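Local coordinates for protein putative phosphosugar isomerase (Clostridium difficile, PDB 3G68) that probably binds sugar phosphates through its two SIS domains and may act as a phosphosugar isomerase, though its reaction is not established, at residues Q160-R163 / I167-S170; Q53-N58 / N153-G158; I262-T265 / R270-K273. One frame throughout, in Å; residues are numbered along the deposited sequence.

Contact 1 of 3, residues Q160-R163 / I167-S170; sequences QIAR and IISS
Arg163 meets Ser170 with its chain and not with its flat guanidinium group. Arg163 CD lies 3.9 Å from Ser170 OG. Beyond CD the chain turns away from Ser170, and the guanidinium reaches Asp23, to which NH2 makes a salt bridge, and Tyr173, with which the group forms a cation-pi contact. Arg163 CG is anti to the backbone N (chi1 -177°), and the chain stays extended until it bends at chi3 (61°). This course carries CD alongside Ser170 before the charged end reaches its partners.

The backbone link is the carbonyl of Ala162, near the end of helix 145-165. Its O accepts from Ile167 N at 2.8 Å, with a bent angle of 130°. The same O accepts from Ile168 N at 3.4 Å, straighter but long. Both bonds are weak; this one oxygen accepts from two successive amides as the chain leaves the helix.

Ile168 folds back over this turn. Its CG1 packs 3.6 Å from Arg163 N, and its CD1 reaches to 3.8 Å from Ala162 CB. Ala162 CB also meets Ile167 CB at 4.1 Å. Leu59 of helix 43-59 touches both Ala162 and Ile168, which ties the turn to the neighbouring helix. Ser169 is the N-cap of the next helix, with its OG bonded to Lys172 N.

The contact itself holds no charge pair. The salt bridge of Arg163 to Asp23 lies outside it, and what crosses here is two weak bonds at one carbonyl and a small set of apolar contacts.

Contact 2 of 3, residues Q53-N58 / N153-G158; sequences QPYLQN and NLMLLG
The segments 53-58 and 153-158 are helical and run almost exactly parallel, with their N-to-C directions 5° apart and their axes 9.8 Å from each other at closest approach. No hydrogen bond joins them. The contact is made by side chains and, under Leu56, by backbone atoms of the partner.

Tyr55 and Met155, which is modelled as selenomethionine, form a Met-aromatic contact. The side chain of Met155 lies roughly perpendicular to that of Tyr55. Met155 SE stands over the ring face, 4.5 Å from the centroid of the Tyr55 ring and only 13° off its normal. The methyl CE lies above the same ring, 4.3 Å from the plane of Tyr55 and displaced toward the rim. Nearer its root, Met155 CG lies 3.6 Å from both Tyr55 CD2 and Tyr55 CE2. Met155 O sits at the ring edge, in the ring plane. Tyr55 CG is anti to its own N (chi1 174°), which places the ring against the partner helix. The ring is also fixed from outside: its OH is hydrogen-bonded to Tyr309 OH, and Tyr308 meets it edge-to-face.

Leu56 fills the other part of the interface. Its CD2 rests 3.6 Å from Gly158 CA, and the same methyl is 3.6 Å from Leu154 O one turn earlier. With no side chain on Gly158, the methyl lies directly on the helix backbone. Leu154 itself packs onward against Met115 of strand 111-116.

This is a buried pairing of helices 43-59 and 145-165, parallel at these segments, in an SIS domain. It belongs to the alpha/beta architecture of that family, in which helices flank a five-stranded parallel sheet.

Contact 3 of 3, residues I262-T265 / R270-K273; sequences ILDT and RVTK
Val271 points its side chain at strand 258-264 and sets its two methyls against the carboxylate of Asp264. The two side chains meet at a slant. Val271 CG2 lies 3.7 Å from Asp264 OD1, while Val271 CG1 is 4.0 Å from Asp264 OD2. Each methyl thus approaches a different oxygen. The carboxylate carbon is also close, with Asp264 CG 3.9 Å from Val271 CG1. In Asp264, CG is turned anti to the backbone N (chi1 177°), and this extends the carboxylate from the strand toward the helix.

Ile262 faces the helix from two residues earlier on the strand. Ile262 and Val271 run alongside one another with their ends directed oppositely and touch through single methyls, with Ile262 CG2 4.1 Å from Val271 CG1. That Val271 methyl therefore meets both strand residues. Ile262 continues the packing on Met274 and Ile275 of the same helix, and Val271 also touches Phe243.

The strand is held in its sheet by backbone bonds from Ile262 to Phe286 and Ile288. The contact joins this strand to the start of helix 271-279 in a beta-alpha-beta unit.

No hydrogen bond crosses the contact, and the valine methyls offer the carboxylate no polar partner. Asp264 OD1, the oxygen nearest Val271 CG2, instead accepts from Gly266 N, an Asx-turn bond. The carboxylate thus has a polar partner in its own loop while valine covers it from the helix side.

In the fold
From the N terminus, the chain passes through 53-58 on helix 43-59. Contact 2 closes a loop of 94 residues when helix 145-165 arrives beside it. Contact 1 follows on that helix and closes a short link of three residues, mostly the last of helix 145-165, before helix 170-184; the centres of contacts 1 and 2 are about 12 Å apart. Contact 3 comes later, bridging the four residues between its segments and joining strand 258-264 of the second sheet to helix 271-279, its centre about 26 Å from that of contact 2. The three lie in series, without nesting or crossing. Contact 2 pairs helical segments of the SIS domain, and contact 1 turns the chain out of one of them.

Contact 1 of 3, residues Q160-R163 / I167-S170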
loop_
_atom_site.group_PDB
_atom_site.type_symbol
_atom_site.label_atom_id
_atom_site.label_comp_id
_atom_site.label_asym_id
_atom_site.label_seq_id
_atom_site.Cartn_x
_atom_site.Cartn_y
_atom_site.Cartn_z
ATOM N N GLN B 160 26.084 30.865 -23.891
ATOM C CA GLN B 160 25.101 31.306 -24.885
ATOM C C GLN B 160 25.746 31.503 -26.249
ATOM O O GLN B 160 25.174 31.124 -27.272
ATOM C CB GLN B 160 24.430 32.597 -24.406
ATOM C CG GLN B 160 23.432 32.378 -23.228
ATOM C CD GLN B 160 22.016 32.083 -23.696
ATOM O OE1 GLN B 160 21.577 32.624 -24.699
ATOM N NE2 GLN B 160 21.277 31.259 -22.936
ATOM N N ILE B 161 26.950 32.069 -26.253
ATOM C CA ILE B 161 27.720 32.240 -27.486
ATOM C C ILE B 161 28.127 30.866 -27.991
ATOM O O ILE B 161 27.878 30.548 -29.134
ATOM C CB ILE B 161 28.970 33.090 -27.289
ATOM C CG1 ILE B 161 28.597 34.553 -27.092
ATOM C CG2 ILE B 161 29.882 32.999 -28.505
ATOM C CD1 ILE B 161 29.763 35.387 -26.566
ATOM N N ALA B 162 28.707 30.054 -27.111
ATOM C CA ALA B 162 29.188 28.715 -27.455
ATOM C C ALA B 162 28.104 27.849 -28.113
ATOM O O ALA B 162 28.348 27.166 -29.120
ATOM C CB ALA B 162 29.748 28.025 -26.201
ATOM N N ARG B 163 26.909 27.862 -27.535
ATOM C CA ARG B 163 25.808 27.079 -28.098
ATOM C C ARG B 163 25.403 27.637 -29.468
ATOM O O ARG B 163 25.270 26.877 -30.420
ATOM C CB ARG B 163 24.615 27.020 -27.131
ATOM C CG ARG B 163 23.424 26.142 -27.621
ATOM C CD ARG B 163 22.318 26.052 -26.561
ATOM N NE ARG B 163 21.794 27.388 -26.288
ATOM C CZ ARG B 163 20.841 27.683 -25.419
ATOM N NH1 ARG B 163 20.246 26.735 -24.710
ATOM N NH2 ARG B 163 20.460 28.949 -25.282
ATOM N N ILE B 167 29.954 25.499 -30.730
ATOM C CA ILE B 167 31.080 24.917 -29.977
ATOM C C ILE B 167 30.581 23.805 -29.048
ATOM O O ILE B 167 31.282 22.803 -28.823
ATOM C CB ILE B 167 31.834 25.978 -29.127
ATOM C CG1 ILE B 167 32.378 27.107 -30.007
ATOM C CG2 ILE B 167 33.000 25.334 -28.361
ATOM C CD1 ILE B 167 32.996 28.256 -29.195
ATOM N N ILE B 168 29.375 24.010 -28.504
ATOM C CA ILE B 168 28.735 23.045 -27.628
ATOM C C ILE B 168 27.337 22.747 -28.134
ATOM O O ILE B 168 26.692 23.601 -28.739
ATOM C CB ILE B 168 28.705 23.516 -26.144
ATOM C CG1 ILE B 168 27.816 24.754 -25.935
ATOM C CG2 ILE B 168 30.129 23.824 -25.649
ATOM C CD1 ILE B 168 27.765 25.229 -24.471
ATOM N N SER B 169 26.865 21.539 -27.862
ATOM C CA SER B 169 25.513 21.125 -28.218
ATOM C C SER B 169 24.513 21.715 -27.233
ATOM O O SER B 169 24.886 22.267 -26.189
ATOM C CB SER B 169 25.363 19.606 -28.149
ATOM O OG SER B 169 25.498 19.133 -26.820
ATOM N N SER B 170 23.241 21.560 -27.551
ATOM C CA SER B 170 22.194 22.012 -26.638
ATOM C C SER B 170 22.233 21.212 -25.345
ATOM O O SER B 170 22.014 21.802 -24.285
ATOM C CB SER B 170 20.797 21.949 -27.271
ATOM O OG SER B 170 20.740 22.911 -28.309
#

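Contact 2 of 3, residues Q53-N58 / N153-G158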
loop_
_atom_site.group_PDB
_atom_site.type_symbol
_atom_site.label_atom_id
_atom_site.label_comp_id
_atom_site.label_asym_id
_atom_site.label_seq_id
_atom_site.Cartn_x
_atom_site.Cartn_y
_atom_site.Cartn_z
ATOM N N GLN B 53 37.659 34.851 -16.791
ATOM C CA GLN B 53 38.426 34.798 -18.036
ATOM C C GLN B 53 38.973 33.407 -18.384
ATOM O O GLN B 53 38.858 32.998 -19.549
ATOM C CB GLN B 53 39.514 35.884 -18.089
ATOM C CG GLN B 53 40.337 35.878 -19.388
ATOM C CD GLN B 53 41.452 34.837 -19.403
ATOM O OE1 GLN B 53 41.996 34.478 -18.361
ATOM N NE2 GLN B 53 41.834 34.389 -20.602
ATOM N N PRO B 54 39.583 32.687 -17.421
ATOM C CA PRO B 54 40.057 31.355 -17.806
ATOM C C PRO B 54 38.940 30.450 -18.329
ATOM O O PRO B 54 39.096 29.810 -19.368
ATOM C CB PRO B 54 40.663 30.794 -16.518
ATOM C CG PRO B 54 41.064 32.000 -15.731
ATOM C CD PRO B 54 39.943 32.986 -16.019
ATOM N N TYR B 55 37.816 30.421 -17.627
ATOM C CA TYR B 55 36.670 29.608 -18.060
ATOM C C TYR B 55 36.289 29.935 -19.469
ATOM O O TYR B 55 36.099 29.034 -20.296
ATOM C CB TYR B 55 35.478 29.872 -17.139
ATOM C CG TYR B 55 34.157 29.224 -17.524
ATOM C CD1 TYR B 55 33.912 27.890 -17.248
ATOM C CD2 TYR B 55 33.127 29.977 -18.095
ATOM C CE1 TYR B 55 32.698 27.300 -17.592
ATOM C CE2 TYR B 55 31.900 29.393 -18.407
ATOM C CZ TYR B 55 31.693 28.062 -18.136
ATOM O OH TYR B 55 30.472 27.462 -18.426
ATOM N N LEU B 56 36.208 31.231 -19.748
ATOM C CA LEU B 56 35.798 31.704 -21.036
ATOM C C LEU B 56 36.798 31.369 -22.126
ATOM O O LEU B 56 36.401 30.980 -23.233
ATOM C CB LEU B 56 35.538 33.192 -20.999
ATOM C CG LEU B 56 34.276 33.575 -20.237
ATOM C CD1 LEU B 56 34.195 35.119 -20.189
ATOM C CD2 LEU B 56 33.052 32.943 -20.882
ATOM N N GLN B 57 38.082 31.521 -21.800
ATOM C CA GLN B 57 39.152 31.187 -22.741
ATOM C C GLN B 57 39.086 29.692 -23.104
ATOM O O GLN B 57 39.315 29.319 -24.246
ATOM C CB GLN B 57 40.516 31.554 -22.147
ATOM C CG GLN B 57 41.715 31.423 -23.114
ATOM C CD GLN B 57 41.714 32.407 -24.298
ATOM O OE1 GLN B 57 40.976 33.388 -24.331
ATOM N NE2 GLN B 57 42.588 32.156 -25.251
ATOM N N ASN B 58 38.793 28.852 -22.114
ATOM C CA ASN B 58 38.614 27.428 -22.326
ATOM C C ASN B 58 37.359 27.122 -23.169
ATOM O O ASN B 58 37.419 26.324 -24.094
ATOM C CB ASN B 58 38.531 26.719 -20.987
ATOM C CG ASN B 58 38.411 25.233 -21.116
ATOM O OD1 ASN B 58 37.299 24.686 -21.055
ATOM N ND2 ASN B 58 39.534 24.561 -21.323
ATOM N N ASN B 153 26.902 35.898 -14.801
ATOM C CA ASN B 153 26.473 36.593 -16.037
ATOM C C ASN B 153 27.501 36.468 -17.166
ATOM O O ASN B 153 27.145 36.234 -18.331
ATOM C CB ASN B 153 26.172 38.080 -15.748
ATOM C CG ASN B 153 24.832 38.525 -16.313
ATOM O OD1 ASN B 153 23.820 37.834 -16.138
ATOM N ND2 ASN B 153 24.807 39.678 -16.969
ATOM N N LEU B 154 28.775 36.608 -16.802
ATOM C CA LEU B 154 29.903 36.400 -17.714
ATOM C C LEU B 154 29.994 34.944 -18.215
ATOM O O LEU B 154 30.293 34.706 -19.381
ATOM C CB LEU B 154 31.215 36.788 -17.056
ATOM C CG LEU B 154 31.471 38.290 -16.897
ATOM C CD1 LEU B 154 32.560 38.535 -15.860
ATOM C CD2 LEU B 154 31.838 38.894 -18.252
HETATM N N MSE B 155 29.767 33.979 -17.331
HETATM C CA MSE B 155 29.782 32.600 -17.731
HETATM C C MSE B 155 28.622 32.310 -18.694
HETATM O O MSE B 155 28.811 31.585 -19.652
HETATM C CB MSE B 155 29.711 31.664 -16.520
HETATM C CG MSE B 155 30.982 31.661 -15.704
HETATM SE SE MSE B 155 30.787 30.407 -14.244
HETATM C CE MSE B 155 32.630 30.247 -13.664
ATOM N N LEU B 156 27.432 32.825 -18.385
ATOM C CA LEU B 156 26.247 32.630 -19.221
ATOM C C LEU B 156 26.487 33.200 -20.621
ATOM O O LEU B 156 26.203 32.506 -21.610
ATOM C CB LEU B 156 25.009 33.224 -18.565
ATOM C CG LEU B 156 24.580 32.378 -17.353
ATOM C CD1 LEU B 156 23.509 33.073 -16.567
ATOM C CD2 LEU B 156 24.128 30.970 -17.792
ATOM N N LEU B 157 27.056 34.404 -20.698
ATOM C CA LEU B 157 27.445 35.014 -21.989
ATOM C C LEU B 157 28.238 34.015 -22.823
ATOM O O LEU B 157 27.930 33.812 -24.013
ATOM C CB LEU B 157 28.267 36.293 -21.813
ATOM C CG LEU B 157 28.883 36.948 -23.081
ATOM C CD1 LEU B 157 27.768 37.412 -24.052
ATOM C CD2 LEU B 157 29.842 38.095 -22.682
ATOM N N GLY B 158 29.257 33.417 -22.200
ATOM C CA GLY B 158 30.100 32.403 -22.835
ATOM C C GLY B 158 29.292 31.222 -23.332
ATOM O O GLY B 158 29.340 30.877 -24.507
#

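Contact 3 of 3, residues I262-T265 / R270-K273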
loop_
_atom_site.group_PDB
_atom_site.type_symbol
_atom_site.label_atom_id
_atom_site.label_comp_id
_atom_site.label_asym_id
_atom_site.label_seq_id
_atom_site.Cartn_x
_atom_site.Cartn_y
_atom_site.Cartn_z
ATOM N N ILE B 262 44.658 30.043 3.704
ATOM C CA ILE B 262 45.039 29.210 2.558
ATOM C C ILE B 262 43.761 28.592 1.972
ATOM O O ILE B 262 43.046 27.851 2.646
ATOM C CB ILE B 262 46.088 28.136 2.924
ATOM C CG1 ILE B 262 47.370 28.847 3.446
ATOM C CG2 ILE B 262 46.429 27.283 1.686
ATOM C CD1 ILE B 262 48.594 27.949 3.704
ATOM N N LEU B 263 43.479 28.947 0.723
ATOM C CA LEU B 263 42.324 28.437 -0.022
ATOM C C LEU B 263 42.882 27.245 -0.798
ATOM O O LEU B 263 43.536 27.414 -1.819
ATOM C CB LEU B 263 41.792 29.531 -0.945
ATOM C CG LEU B 263 41.373 30.847 -0.269
ATOM C CD1 LEU B 263 40.784 31.818 -1.340
ATOM C CD2 LEU B 263 40.367 30.564 0.822
ATOM N N ASP B 264 42.677 26.054 -0.249
ATOM C CA ASP B 264 43.270 24.822 -0.760
ATOM C C ASP B 264 42.307 24.069 -1.690
ATOM O O ASP B 264 41.384 23.377 -1.246
ATOM C CB ASP B 264 43.736 23.946 0.410
ATOM C CG ASP B 264 44.306 22.600 -0.045
ATOM O OD1 ASP B 264 44.694 22.463 -1.227
ATOM O OD2 ASP B 264 44.349 21.678 0.791
ATOM N N THR B 265 42.565 24.172 -2.990
ATOM C CA THR B 265 41.698 23.519 -3.999
ATOM C C THR B 265 42.026 22.049 -4.268
ATOM O O THR B 265 41.340 21.406 -5.072
ATOM C CB THR B 265 41.695 24.271 -5.332
ATOM O OG1 THR B 265 42.978 24.158 -5.944
ATOM C CG2 THR B 265 41.309 25.742 -5.141
ATOM N N ARG B 270 52.172 20.699 -2.631
ATOM C CA ARG B 270 53.010 21.382 -1.643
ATOM C C ARG B 270 52.244 22.132 -0.519
ATOM O O ARG B 270 52.879 22.673 0.373
ATOM C CB ARG B 270 53.977 22.325 -2.355
ATOM C CG ARG B 270 55.000 21.603 -3.254
ATOM C CD ARG B 270 55.867 22.631 -4.021
ATOM N NE ARG B 270 55.037 23.350 -4.988
ATOM C CZ ARG B 270 55.391 24.442 -5.665
ATOM N NH1 ARG B 270 56.588 24.992 -5.526
ATOM N NH2 ARG B 270 54.502 24.984 -6.499
ATOM N N VAL B 271 50.905 22.128 -0.525
ATOM C CA VAL B 271 50.134 22.866 0.491
ATOM C C VAL B 271 50.438 22.429 1.915
ATOM O O VAL B 271 50.554 23.273 2.799
ATOM C CB VAL B 271 48.592 22.830 0.253
ATOM C CG1 VAL B 271 47.858 23.435 1.420
ATOM C CG2 VAL B 271 48.238 23.594 -0.992
ATOM N N THR B 272 50.580 21.129 2.151
ATOM C CA THR B 272 50.890 20.640 3.503
ATOM C C THR B 272 52.204 21.205 3.989
ATOM O O THR B 272 52.284 21.658 5.135
ATOM C CB THR B 272 50.964 19.112 3.568
ATOM O OG1 THR B 272 49.716 18.586 3.128
ATOM C CG2 THR B 272 51.247 18.640 5.002
ATOM N N LYS B 273 53.236 21.160 3.136
ATOM C CA LYS B 273 54.545 21.735 3.481
ATOM C C LYS B 273 54.467 23.256 3.695
ATOM O O LYS B 273 55.120 23.781 4.589
ATOM C CB LYS B 273 55.625 21.395 2.420
ATOM C CG LYS B 273 55.964 19.896 2.333
ATOM C CD LYS B 273 56.974 19.562 1.229
#